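PDB 6KD0: vibralactone Cyclase from Boreostereum vibrans, which catalyses the cyclization that forms the fused bicyclic beta-lactone of vibralactone, using an alpha/beta-hydrolase fold. Local coordinates for residues V130-R135 / K147-G152. Sequence-based numbering, arbitrary orientation.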
ATOM      1  N   VAL A 130      -9.213  -7.663  -4.322  1.00 19.37           N
ATOM      2  CA  VAL A 130     -10.247  -6.703  -3.957  1.00 17.80           C
ATOM      3  C   VAL A 130      -9.584  -5.341  -3.819  1.00 18.25           C
ATOM      4  O   VAL A 130      -8.517  -5.234  -3.204  1.00 20.99           O
ATOM      5  CB  VAL A 130     -10.933  -7.100  -2.633  1.00 19.59           C
ATOM      6  CG1 VAL A 130     -12.072  -6.147  -2.321  1.00 17.16           C
ATOM      7  CG2 VAL A 130     -11.403  -8.537  -2.691  1.00 19.73           C
ATOM      8  N   SER A 131     -10.199  -4.317  -4.400  1.00 18.85           N
ATOM      9  CA  SER A 131      -9.721  -2.938  -4.347  1.00 16.97           C
ATOM     10  C   SER A 131     -10.887  -2.042  -3.949  1.00 18.58           C
ATOM     11  O   SER A 131     -11.999  -2.226  -4.447  1.00 19.24           O
ATOM     12  CB  SER A 131      -9.172  -2.515  -5.704  1.00 17.71           C
ATOM     13  OG  SER A 131      -8.476  -1.280  -5.601  1.00 21.99           O
ATOM     14  N   ILE A 132     -10.660  -1.070  -3.064  1.00 18.02           N
ATOM     15  CA  ILE A 132     -11.782  -0.302  -2.525  1.00 19.00           C
ATOM     16  C   ILE A 132     -11.531   1.202  -2.616  1.00 20.80           C
ATOM     17  O   ILE A 132     -10.396   1.685  -2.500  1.00 18.25           O
ATOM     18  CB  ILE A 132     -12.132  -0.720  -1.074  1.00 20.70           C
ATOM     19  CG1 ILE A 132     -11.248  -0.015  -0.028  1.00 19.15           C
ATOM     20  CG2 ILE A 132     -12.134  -2.242  -0.952  1.00 17.43           C
ATOM     21  CD1 ILE A 132      -9.772  -0.450  -0.041  1.00 16.58           C
ATOM     22  N   ASP A 133     -12.624   1.943  -2.828  1.00 19.28           N
ATOM     23  CA  ASP A 133     -12.588   3.398  -2.966  1.00 16.23           C
ATOM     24  C   ASP A 133     -12.874   4.051  -1.611  1.00 20.26           C
ATOM     25  O   ASP A 133     -13.939   4.628  -1.371  1.00 20.58           O
ATOM     26  CB  ASP A 133     -13.595   3.850  -4.021  1.00 19.59           C
ATOM     27  CG  ASP A 133     -13.206   3.413  -5.429  1.00 25.69           C
ATOM     28  OD1 ASP A 133     -12.048   2.979  -5.617  1.00 22.60           O
ATOM     29  OD2 ASP A 133     -14.059   3.505  -6.340  1.00 25.43           O
ATOM     30  N   TYR A 134     -11.895   3.937  -0.707  1.00 18.02           N
ATOM     31  CA  TYR A 134     -12.038   4.538   0.612  1.00 17.26           C
ATOM     32  C   TYR A 134     -12.117   6.058   0.497  1.00 15.03           C
ATOM     33  O   TYR A 134     -11.585   6.667  -0.438  1.00 17.51           O
ATOM     34  CB  TYR A 134     -10.883   4.105   1.528  1.00 14.87           C
ATOM     35  CG  TYR A 134      -9.476   4.486   1.087  1.00 15.67           C
ATOM     36  CD1 TYR A 134      -8.952   5.754   1.346  1.00 16.85           C
ATOM     37  CD2 TYR A 134      -8.658   3.553   0.443  1.00 17.05           C
ATOM     38  CE1 TYR A 134      -7.645   6.097   0.946  1.00 16.93           C
ATOM     39  CE2 TYR A 134      -7.351   3.871   0.054  1.00 17.74           C
ATOM     40  CZ  TYR A 134      -6.855   5.147   0.310  1.00 18.71           C
ATOM     41  OH  TYR A 134      -5.581   5.463  -0.080  1.00 15.76           O
ATOM     42  N   ARG A 135     -12.794   6.685   1.456  1.00 17.26           N
ATOM     43  CA  ARG A 135     -13.012   8.125   1.362  1.00 16.57           C
ATOM     44  C   ARG A 135     -11.701   8.898   1.510  1.00 18.84           C
ATOM     45  O   ARG A 135     -10.811   8.512   2.278  1.00 19.24           O
ATOM     46  CB  ARG A 135     -14.043   8.569   2.401  1.00 17.39           C
ATOM     47  CG  ARG A 135     -15.460   8.521   1.844  1.00 21.82           C
ATOM     48  CD  ARG A 135     -16.497   8.806   2.921  1.00 24.95           C
ATOM     49  NE  ARG A 135     -16.655   7.673   3.825  1.00 18.32           N
ATOM     50  CZ  ARG A 135     -17.510   7.630   4.844  1.00 22.52           C
ATOM     51  NH1 ARG A 135     -18.304   8.670   5.111  1.00 26.06           N
ATOM     52  NH2 ARG A 135     -17.575   6.547   5.605  1.00 19.66           N
ATOM     53  N   LYS A 147     -11.457   3.601   8.546  1.00 16.43           N
ATOM     54  CA  LYS A 147     -12.680   2.869   8.845  1.00 19.11           C
ATOM     55  C   LYS A 147     -13.305   2.291   7.578  1.00 19.80           C
ATOM     56  O   LYS A 147     -13.817   1.170   7.606  1.00 17.93           O
ATOM     57  CB  LYS A 147     -13.663   3.765   9.596  1.00 18.57           C
ATOM     58  CG  LYS A 147     -13.258   4.008  11.060  1.00 23.61           C
ATOM     59  CD  LYS A 147     -14.372   4.736  11.826  1.00 34.10           C
ATOM     60  CE  LYS A 147     -13.954   5.066  13.257  1.00 36.07           C
ATOM     61  NZ  LYS A 147     -13.431   3.863  13.979  1.00 43.80           N
ATOM     62  N   ASP A 148     -13.265   3.028   6.452  1.00 19.14           N
ATOM     63  CA  ASP A 148     -13.744   2.472   5.182  1.00 17.44           C
ATOM     64  C   ASP A 148     -12.920   1.262   4.764  1.00 18.44           C
ATOM     65  O   ASP A 148     -13.470   0.251   4.315  1.00 17.24           O
ATOM     66  CB  ASP A 148     -13.692   3.512   4.062  1.00 18.46           C
ATOM     67  CG  ASP A 148     -14.755   4.611   4.207  1.00 20.63           C
ATOM     68  OD1 ASP A 148     -15.612   4.550   5.119  1.00 21.26           O
ATOM     69  OD2 ASP A 148     -14.715   5.548   3.381  1.00 19.63           O
ATOM     70  N   VAL A 149     -11.597   1.361   4.878  1.00 16.79           N
ATOM     71  CA  VAL A 149     -10.736   0.230   4.528  1.00 16.16           C
ATOM     72  C   VAL A 149     -11.099  -0.981   5.376  1.00 15.65           C
ATOM     73  O   VAL A 149     -11.180  -2.120   4.882  1.00 17.18           O
ATOM     74  CB  VAL A 149      -9.259   0.629   4.695  1.00 16.29           C
ATOM     75  CG1 VAL A 149      -8.342  -0.595   4.601  1.00 18.56           C
ATOM     76  CG2 VAL A 149      -8.868   1.690   3.631  1.00 17.01           C
ATOM     77  N   TYR A 150     -11.378  -0.748   6.657  1.00 16.74           N
ATOM     78  CA  TYR A 150     -11.708  -1.856   7.546  1.00 15.24           C
ATOM     79  C   TYR A 150     -13.068  -2.448   7.211  1.00 18.54           C
ATOM     80  O   TYR A 150     -13.243  -3.671   7.225  1.00 18.33           O
ATOM     81  CB  TYR A 150     -11.681  -1.382   8.994  1.00 18.32           C
ATOM     82  CG  TYR A 150     -11.654  -2.517   9.984  1.00 18.41           C
ATOM     83  CD1 TYR A 150     -10.545  -3.350  10.076  1.00 17.92           C
ATOM     84  CD2 TYR A 150     -12.713  -2.737  10.845  1.00 20.01           C
ATOM     85  CE1 TYR A 150     -10.511  -4.379  10.993  1.00 18.02           C
ATOM     86  CE2 TYR A 150     -12.682  -3.772  11.766  1.00 21.03           C
ATOM     87  CZ  TYR A 150     -11.589  -4.580  11.831  1.00 19.75           C
ATOM     88  OH  TYR A 150     -11.558  -5.594  12.762  1.00 21.31           O
ATOM     89  N   ALA A 151     -14.063  -1.597   6.956  1.00 15.49           N
ATOM     90  CA  ALA A 151     -15.373  -2.105   6.553  1.00 17.42           C
ATOM     91  C   ALA A 151     -15.268  -2.958   5.287  1.00 20.11           C
ATOM     92  O   ALA A 151     -15.916  -4.007   5.172  1.00 20.22           O
ATOM     93  CB  ALA A 151     -16.333  -0.941   6.346  1.00 19.83           C
ATOM     94  N   GLY A 152     -14.448  -2.518   4.334  1.00 17.25           N
ATOM     95  CA  GLY A 152     -14.235  -3.292   3.129  1.00 18.22           C
ATOM     96  C   GLY A 152     -13.572  -4.620   3.413  1.00 18.09           C
ATOM     97  O   GLY A 152     -13.889  -5.629   2.775  1.00 19.57           O
TER
HETATM   98  O   HOH W   1     -15.901   5.098   0.648  1.00 22.89           O
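D148 on helix 144-158 grips R135, on the chain leaving strand 128-132, in an alpha/beta-hydrolase fold where this helix packs on the central sheet. From CB outward, D148 passes from Y134 to R135. Its CB rests against Y134 CB at 3.8 Å. CG lies beside the D148 backbone N and anti to its carbonyl carbon (chi1 -72°), which turns the carboxylate to R135. OD1 gives its syn lone pair to R135 NH2 at 2.8 Å. OD2 gives its syn lone pair to R135 NE at 2.9 Å. The result is a side-on, two-pronged salt bridge, with the guanidinium and carboxylate planes only 9° apart. The anti lone pair of OD2 takes the backbone N-H of R135. An asparagine here would probably leave the R135 charge without its mate and set an amide NH2 against one of the R135 donors. R135 NH2 also donates to E74 O. One residue along the helix, V149 CG2 lies 3.7 Å from Y134 CD2, and I132 CD1 approaches the same methyl. The Y134 ring stacks with H102, its OH bonds to H102 O, and its side chain touches the probable nucleophile elbow. One water donates to both D133 O and D148 OD2, the latter at 3.0 Å.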